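Local atomic coordinates of urocanate hydratase (Paenibacillus sp. Soil724D2, PDB entry 7NED), a protein that hydrates thiourocanate in bacterial ergothioneine catabolism and belongs to the urocanase family of enzymes that use tightly bound NAD+. Residues K63-E66 / E67-L71; A21-R24 / M25-V29; K83-R86 / F87-L90; D455-A458 / D459-L462. All coordinates share one frame; numbering follows the deposited sequence.

Contact 1: residues K63-E66 / E67-L71; sequences KELE and EDETL
A type I beta turn runs from Glu66 to Glu69, closed by Glu69 N donating to Glu66 O (3.1 Å) from above the carbonyl plane. Through it the chain, having left helix 52-64 at Leu65, enters strand 69-74 of the mixed sheet. The Glu69 side chain adds a second bond across the same turn: Glu69 OE1 accepts Glu66 N at 3.1 Å with an almost linear N-H...O angle of 176°. The donor meets the oxygen 52° out of the carboxylate plane. Because Glu69 has CG opposite its carbonyl carbon (chi1 -64°) and an extended chain beyond, it runs back beside Glu66, the two chains aligned and their carboxylates nearly perpendicular. Each acid has a separate counterion, Lys15 for Glu66 and Arg541 of the second subunit for Glu69, which probably offsets the nearness of like charges. On the apolar side, Leu65 and Glu69 run antiparallel alongside one another, with Leu65 CD1 3.6 Å from Glu69 CB. The same methyl lies 4.4 Å from Leu71 CB in the strand. Asp68 OD1 lies 3.4 Å from Glu66 CB. One water donates to both Glu64 O and Glu69 OE1, joining the helix end to the strand start; a second donates to Glu66 OE1 (2.6 Å) and accepts from Glu67 N (3.0 Å).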
# COMPACT_ATOMS: atom_id res chain seq x y z
N LYS A 63 17.12 -18.20 11.38
CA LYS A 63 17.71 -19.47 11.78
C LYS A 63 16.78 -20.29 12.70
O LYS A 63 16.89 -21.44 12.73
CB LYS A 63 19.07 -19.30 12.40
CG LYS A 63 20.13 -18.83 11.44
CD LYS A 63 21.41 -18.45 12.15
CE LYS A 63 22.47 -17.92 11.25
NZ LYS A 63 23.65 -17.38 11.96
N GLU A 64 15.86 -19.64 13.39
CA GLU A 64 14.93 -20.32 14.28
C GLU A 64 13.46 -20.37 13.82
O GLU A 64 12.67 -20.99 14.42
CB GLU A 64 15.01 -19.74 15.67
CG GLU A 64 16.40 -19.83 16.29
CD GLU A 64 16.54 -18.95 17.48
OE1 GLU A 64 15.55 -18.75 18.17
OE2 GLU A 64 17.62 -18.40 17.70
N LEU A 65 13.15 -19.70 12.74
CA LEU A 65 11.80 -19.65 12.24
C LEU A 65 11.25 -21.00 11.75
O LEU A 65 11.88 -21.66 11.04
CB LEU A 65 11.70 -18.64 11.10
CG LEU A 65 10.36 -18.16 10.59
CD1 LEU A 65 9.73 -17.20 11.57
CD2 LEU A 65 10.58 -17.47 9.26
N GLU A 66 10.06 -21.33 12.19
CA GLU A 66 9.40 -22.53 11.75
C GLU A 66 8.60 -22.25 10.48
O GLU A 66 8.24 -21.11 10.19
CB GLU A 66 8.47 -23.08 12.84
CG GLU A 66 9.16 -23.25 14.17
CD GLU A 66 9.89 -24.58 14.27
OE1 GLU A 66 9.84 -25.39 13.30
OE2 GLU A 66 10.51 -24.82 15.33
N GLU A 67 8.31 -23.33 9.75
CA GLU A 67 7.58 -23.22 8.49
C GLU A 67 6.18 -22.63 8.67
O GLU A 67 5.63 -22.07 7.71
CB GLU A 67 7.50 -24.59 7.84
CG GLU A 67 7.31 -24.57 6.35
CD GLU A 67 7.18 -25.98 5.79
OE1 GLU A 67 7.26 -26.15 4.55
OE2 GLU A 67 7.04 -26.92 6.60
N ASP A 68 5.59 -22.77 9.84
CA ASP A 68 4.24 -22.25 10.08
C ASP A 68 4.25 -20.89 10.76
O ASP A 68 3.24 -20.49 11.35
CB ASP A 68 3.42 -23.25 10.91
CG ASP A 68 4.00 -23.49 12.28
OD1 ASP A 68 5.10 -23.00 12.61
OD2 ASP A 68 3.32 -24.22 13.03
N GLU A 69 5.33 -20.15 10.64
CA GLU A 69 5.43 -18.82 11.23
C GLU A 69 5.68 -17.80 10.14
O GLU A 69 6.13 -18.12 9.02
CB GLU A 69 6.55 -18.76 12.28
CG GLU A 69 6.24 -19.69 13.48
CD GLU A 69 7.36 -19.77 14.50
OE1 GLU A 69 8.54 -19.51 14.14
OE2 GLU A 69 7.05 -20.10 15.67
N THR A 70 5.38 -16.55 10.48
CA THR A 70 5.68 -15.43 9.59
C THR A 70 6.45 -14.38 10.38
O THR A 70 5.99 -13.91 11.43
CB THR A 70 4.41 -14.83 8.99
OG1 THR A 70 3.71 -15.85 8.27
CG2 THR A 70 4.76 -13.65 8.06
N LEU A 71 7.60 -13.99 9.85
CA LEU A 71 8.37 -12.85 10.32
C LEU A 71 7.88 -11.59 9.62
O LEU A 71 7.80 -11.54 8.39
CB LEU A 71 9.87 -13.06 10.05
CG LEU A 71 10.81 -11.85 10.08
CD1 LEU A 71 10.83 -11.19 11.49
CD2 LEU A 71 12.22 -12.24 9.66
O HOH W 1 10.48 -19.02 15.67
O HOH W 2 9.18 -25.97 10.82

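Contact 2: residues A21-R24 / M25-V29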
# COMPACT_ATOMS: atom_id res chain seq x y z
N ALA A 21 16.81 -20.57 2.34
CA ALA A 21 16.85 -19.89 1.05
C ALA A 21 16.76 -18.38 1.25
O ALA A 21 17.56 -17.62 0.67
CB ALA A 21 15.72 -20.39 0.14
N LEU A 22 15.84 -17.93 2.11
CA LEU A 22 15.72 -16.51 2.34
C LEU A 22 16.97 -15.95 3.00
O LEU A 22 17.39 -14.84 2.69
CB LEU A 22 14.48 -16.19 3.19
CG LEU A 22 13.18 -16.73 2.57
CD1 LEU A 22 11.95 -16.40 3.46
CD2 LEU A 22 12.98 -16.20 1.12
N LEU A 23 17.55 -16.70 3.96
CA LEU A 23 18.78 -16.23 4.61
C LEU A 23 19.90 -16.10 3.59
O LEU A 23 20.63 -15.09 3.56
CB LEU A 23 19.20 -17.21 5.72
CG LEU A 23 20.55 -16.90 6.40
CD1 LEU A 23 20.51 -15.47 7.03
CD2 LEU A 23 20.88 -17.95 7.44
N ARG A 24 20.03 -17.08 2.71
CA ARG A 24 21.09 -16.98 1.70
C ARG A 24 20.82 -15.88 0.69
O ARG A 24 21.77 -15.30 0.15
CB ARG A 24 21.24 -18.32 0.99
CG ARG A 24 21.81 -19.36 1.93
CD ARG A 24 22.14 -20.65 1.20
NE ARG A 24 22.59 -21.66 2.17
CZ ARG A 24 23.24 -22.77 1.84
NH1 ARG A 24 23.52 -23.05 0.56
NH2 ARG A 24 23.60 -23.61 2.80
N MET A 25 19.55 -15.60 0.38
CA MET A 25 19.29 -14.49 -0.53
C MET A 25 19.66 -13.16 0.12
O MET A 25 20.17 -12.24 -0.54
CB MET A 25 17.81 -14.53 -0.93
CG MET A 25 17.52 -15.66 -1.86
SD MET A 25 15.82 -15.58 -2.34
CE MET A 25 15.83 -14.44 -3.75
N LEU A 26 19.39 -13.04 1.42
CA LEU A 26 19.86 -11.86 2.14
C LEU A 26 21.38 -11.73 2.05
O LEU A 26 21.92 -10.66 1.70
CB LEU A 26 19.39 -11.91 3.60
CG LEU A 26 20.01 -10.92 4.57
CD1 LEU A 26 19.80 -9.46 4.13
CD2 LEU A 26 19.48 -11.12 5.98
N GLU A 27 22.09 -12.81 2.34
CA GLU A 27 23.54 -12.78 2.24
C GLU A 27 23.96 -12.43 0.83
O GLU A 27 24.92 -11.67 0.61
CB GLU A 27 24.11 -14.12 2.66
CG GLU A 27 23.91 -14.40 4.13
CD GLU A 27 24.25 -15.81 4.50
OE1 GLU A 27 24.08 -16.73 3.69
OE2 GLU A 27 24.73 -16.00 5.63
N ASN A 28 23.25 -13.00 -0.16
CA ASN A 28 23.63 -12.85 -1.56
C ASN A 28 23.47 -11.41 -2.05
O ASN A 28 24.28 -10.94 -2.86
CB ASN A 28 22.79 -13.80 -2.42
CG ASN A 28 23.28 -13.86 -3.86
OD1 ASN A 28 24.48 -14.05 -4.10
ND2 ASN A 28 22.35 -13.72 -4.82
N VAL A 29 22.43 -10.68 -1.62
CA VAL A 29 22.33 -9.30 -2.09
C VAL A 29 23.43 -8.46 -1.44
O VAL A 29 23.86 -7.45 -2.01
CB VAL A 29 20.94 -8.66 -1.85
CG1 VAL A 29 19.83 -9.49 -2.50
CG2 VAL A 29 20.66 -8.44 -0.37
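With CG beside its own backbone N and opposite its carbonyl carbon (chi1 -67°), Glu27 sends its chain back along helix 17-31 and over the preceding turn, so that CG lies 3.4 Å from Leu23 O. Extension beyond CG then carries Glu27 OE1 to 3.6 Å from Arg24 CA, where it sits against the backbone. The setting is a regular alpha helix: Met25, Leu26, Glu27 and Asn28 each donate to the carbonyl four residues earlier, and the bond from Glu27 N to Leu23 O measures 3.0 Å at an angle of 167°. Met25 turns its CG back in a similar way, to 3.2 Å from Ala21 O, while its side chain touches Thr495 of strand 490-498. Leu23 and Leu26 face helix 52-64 instead, so the segment is packed between that helix and the sheet. Arg24 and Glu27 carry opposite charges, but Arg24 NE and Glu27 OE1 remain 5.4 Å apart and make no salt bridge. Each has other partners: Arg24 NE pairs with Glu20 and its NH1 donates to Gly9 O and Leu356 O, whereas Glu27 OE2 pairs with Arg13 and OE1 accepts Ala7 N. An alanine in place of Glu27 removes that carboxylate, and the buried surroundings would probably be left with an Arg13 charge lacking its mate and an Ala7 N-H lacking its acceptor. One residue further on, Asn28 CB touches Arg24 O at 3.1 Å, beside the bond by which Asn28 N reaches the same oxygen (2.8 Å).

Contact 3: residues K83-R86 / F87-L90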
# COMPACT_ATOMS: atom_id res chain seq x y z
N LYS A 83 2.34 -16.69 14.39
CA LYS A 83 1.86 -17.96 13.90
C LYS A 83 0.93 -17.76 12.71
O LYS A 83 -0.07 -17.04 12.81
CB LYS A 83 1.14 -18.69 15.01
CG LYS A 83 0.60 -20.03 14.65
CD LYS A 83 1.63 -21.03 14.36
CE LYS A 83 0.87 -22.31 14.02
NZ LYS A 83 0.18 -22.73 15.27
N THR A 84 1.23 -18.45 11.60
CA THR A 84 0.34 -18.49 10.45
C THR A 84 0.12 -19.95 10.10
O THR A 84 -0.48 -20.68 10.88
CB THR A 84 0.89 -17.69 9.27
OG1 THR A 84 2.26 -18.07 9.02
CG2 THR A 84 0.85 -16.22 9.65
N HIS A 85 0.61 -20.39 8.95
CA HIS A 85 0.49 -21.79 8.58
C HIS A 85 1.57 -22.05 7.54
O HIS A 85 2.22 -21.12 7.08
CB HIS A 85 -0.91 -22.14 8.05
CG HIS A 85 -1.37 -21.27 6.93
ND1 HIS A 85 -1.28 -21.65 5.61
CD2 HIS A 85 -1.88 -20.01 6.93
CE1 HIS A 85 -1.75 -20.68 4.84
NE2 HIS A 85 -2.13 -19.68 5.62
N ARG A 86 1.77 -23.31 7.19
CA ARG A 86 2.95 -23.52 6.35
C ARG A 86 2.70 -23.22 4.89
O ARG A 86 3.65 -23.29 4.10
CB ARG A 86 3.49 -24.95 6.51
CG ARG A 86 2.63 -26.05 5.92
CD ARG A 86 3.21 -27.43 6.31
NE ARG A 86 2.52 -28.51 5.61
CZ ARG A 86 1.38 -29.06 6.04
NH1 ARG A 86 0.81 -28.63 7.17
NH2 ARG A 86 0.81 -30.04 5.35
N PHE A 87 1.46 -22.89 4.50
CA PHE A 87 1.21 -22.41 3.15
C PHE A 87 1.04 -20.90 3.12
O PHE A 87 0.40 -20.36 2.21
CB PHE A 87 0.00 -23.12 2.55
CG PHE A 87 0.24 -24.57 2.37
CD1 PHE A 87 0.91 -25.03 1.24
CD2 PHE A 87 -0.16 -25.47 3.35
CE1 PHE A 87 1.16 -26.38 1.08
CE2 PHE A 87 0.08 -26.82 3.20
CZ PHE A 87 0.74 -27.28 2.05
N ALA A 88 1.59 -20.23 4.10
CA ALA A 88 1.61 -18.79 4.15
C ALA A 88 3.04 -18.32 4.02
O ALA A 88 3.96 -19.07 4.33
CB ALA A 88 1.03 -18.28 5.48
N PRO A 89 3.27 -17.09 3.58
CA PRO A 89 4.65 -16.57 3.52
C PRO A 89 5.41 -16.75 4.83
O PRO A 89 4.85 -16.72 5.92
CB PRO A 89 4.45 -15.08 3.21
CG PRO A 89 3.20 -15.07 2.34
CD PRO A 89 2.30 -16.15 2.98
N LEU A 90 6.72 -16.98 4.69
CA LEU A 90 7.61 -16.96 5.85
C LEU A 90 7.93 -15.54 6.27
O LEU A 90 8.19 -15.28 7.46
CB LEU A 90 8.91 -17.70 5.55
CG LEU A 90 8.77 -19.22 5.52
CD1 LEU A 90 10.08 -19.76 4.90
CD2 LEU A 90 8.61 -19.73 6.92
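A type I beta turn, His85 to Ala88, shapes the loop that follows strand 77-83, and Ala88 N closes it by donating to His85 O at 3.2 Å, with an N-H...O angle of 148°. The His85 ring folds back over this turn. Its CG lies between the backbone N and the carbonyl carbon (chi1 53°), a placement that brings the imidazole over the Ala88 methyl in a CH-pi contact. Ala88 CB stands 3.6 Å from the centroid of the His85 ring and 19° off the ring normal, which places it over the face, a little toward the rim. Further along the ring, His85 CE1 is 3.3 Å from Phe87 C. With a serine at His85, the Ala88 methyl would probably lose the face that covers it, and Ser470 of the second subunit part of its packing. The loop spans the start of strand 69-74, which lies between strands 77-83 and 91-95 in the mixed sheet. Thr84 OG1 approaches Ala88 CB at 3.8 Å and is hydrogen-bonded to Thr70 OG1. At the turn's middle residues, the Arg86 chain runs alongside the Phe87 ring in the same direction. Phe87 CE2 sits 3.7 Å above the guanidinium plane of Arg86, but the two planes are well inclined, so this is no parallel stack. The aliphatic part joins in, Arg86 CG lying 3.8 Å from Phe87 CE2. Both side chains reach helix 502-525, where Arg86 NH2 forms a salt bridge with Glu503 and the Phe87 ring packs on Glu503 and Arg507.

Contact 4: residues D455-A458 / D459-L462; sequences DAIA and DWPL
The indole of Trp460 and the carboxylate of Asp459 both meet one methyl, Ile457 CG2. The methyl meets the indole obliquely: Trp460 NE1 lies 3.8 Å from Ile457 CG2 and its neighbour CD1 3.9 Å, while the same indole makes a cation-pi contact with Arg522 and packs on Leu518, both of helix 502-525. Asp459 OD2 comes nearer, 3.4 Å from Ile457 CG2, with the two side chains crossing at a slant. Asp459 and Trp460 open helix 459-469, and Ile457 stands just before it in the loop after strand 428-441, in the C-terminal domain. Three bonds from the second subunit hold the Asp459 carboxylate: OD2 pairs with Ser75 OG and Gln74 NE2, and OD1 with Asn97 ND2. The helix start is therefore part of the dimer interface, and the buried carboxylate oxygens are satisfied across it. Within the helix, both Asp459 (chi1 -63°) and Trp460 (chi1 -61°) place CG beside their own backbone N, which for Trp460 sets the indole beside Ile457 CG2. No hydrogen bond passes between 455-458 and 459-462, so side-chain and carbon-to-oxygen packing carry the junction. Carbons of Pro461 and Leu462 lie against Ala458 O: Pro461, which has no N-H to offer, sets its CD 3.4 Å from Ala458 O. The proline also packs on Thr490 and Ala492 of strand 490-498, and its side chain is about 12 Å from the bound NAD. From the next residue, Leu462 CG touches Ala458 O at 3.3 Å.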
# COMPACT_ATOMS: atom_id res chain seq x y z
N ASP A 455 -2.45 5.98 -14.77
CA ASP A 455 -1.02 5.94 -14.57
C ASP A 455 -0.72 5.89 -13.06
O ASP A 455 0.28 5.30 -12.63
CB ASP A 455 -0.37 7.21 -15.07
CG ASP A 455 -0.65 7.46 -16.55
OD1 ASP A 455 -0.99 6.54 -17.29
OD2 ASP A 455 0.04 8.43 -17.00
N ALA A 456 -1.52 6.59 -12.26
CA ALA A 456 -1.24 6.81 -10.84
C ALA A 456 -1.84 5.77 -9.91
O ALA A 456 -1.60 5.84 -8.69
CB ALA A 456 -1.72 8.20 -10.40
N ILE A 457 -2.62 4.82 -10.43
CA ILE A 457 -3.39 3.88 -9.61
C ILE A 457 -2.42 2.87 -9.02
O ILE A 457 -1.80 2.08 -9.75
CB ILE A 457 -4.48 3.17 -10.44
CG1 ILE A 457 -5.45 4.16 -11.07
CG2 ILE A 457 -5.23 2.13 -9.61
CD1 ILE A 457 -6.24 4.99 -10.13
N ALA A 458 -2.26 2.91 -7.70
CA ALA A 458 -1.38 2.01 -6.96
C ALA A 458 -2.13 0.82 -6.36
O ALA A 458 -1.53 0.05 -5.62
CB ALA A 458 -0.68 2.77 -5.83
N ASP A 459 -3.44 0.67 -6.64
CA ASP A 459 -4.14 -0.53 -6.20
C ASP A 459 -3.41 -1.80 -6.61
O ASP A 459 -3.42 -2.80 -5.87
CB ASP A 459 -5.54 -0.58 -6.81
CG ASP A 459 -6.44 0.59 -6.35
OD1 ASP A 459 -6.27 1.13 -5.23
OD2 ASP A 459 -7.29 0.99 -7.16
N TRP A 460 -2.89 -1.83 -7.83
CA TRP A 460 -2.45 -3.09 -8.43
C TRP A 460 -1.31 -3.76 -7.67
O TRP A 460 -1.43 -4.96 -7.34
CB TRP A 460 -2.11 -2.83 -9.90
CG TRP A 460 -3.32 -2.34 -10.68
CD1 TRP A 460 -3.60 -1.05 -11.06
CD2 TRP A 460 -4.43 -3.13 -11.11
NE1 TRP A 460 -4.79 -1.01 -11.75
CE2 TRP A 460 -5.32 -2.27 -11.78
CE3 TRP A 460 -4.72 -4.51 -11.04
CZ2 TRP A 460 -6.49 -2.74 -12.38
CZ3 TRP A 460 -5.89 -4.97 -11.64
CH2 TRP A 460 -6.76 -4.08 -12.30
N PRO A 461 -0.19 -3.09 -7.37
CA PRO A 461 0.83 -3.78 -6.57
C PRO A 461 0.35 -4.21 -5.21
O PRO A 461 0.77 -5.27 -4.73
CB PRO A 461 1.99 -2.76 -6.49
CG PRO A 461 1.36 -1.40 -6.86
CD PRO A 461 0.28 -1.78 -7.86
N LEU A 462 -0.53 -3.42 -4.56
CA LEU A 462 -1.14 -3.85 -3.31
C LEU A 462 -1.92 -5.13 -3.51
O LEU A 462 -1.80 -6.08 -2.73
CB LEU A 462 -2.06 -2.74 -2.75
CG LEU A 462 -1.39 -1.38 -2.61
CD1 LEU A 462 -2.28 -0.33 -1.96
CD2 LEU A 462 -0.08 -1.57 -1.88

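Contacts 2 and 4 are fully buried, whereas contacts 1 and 3 are partly exposed and lie about 28 Å from the centre of the chain. Contacts 1 and 3 belong together: their centres are 8 Å apart, and Thr70 OG1 probably bonds both Pro89 O and Thr84 OG1, tying the 84-90 loop to strand 69-74. Contact 2 touches both through leucines, Leu23 against Lys63 and Leu22 against Leu90. Contact 4, in the C-terminal urocanase domain, stays at least about 11 Å from the others by nearest atoms. Chemistry follows place: surface turns use acids, water and a ring face, contact 2 regular helical bonding, and contact 4 local carbon packing with an acid bonded across the dimer interface. Contacts 1 and 3 also meet the second subunit.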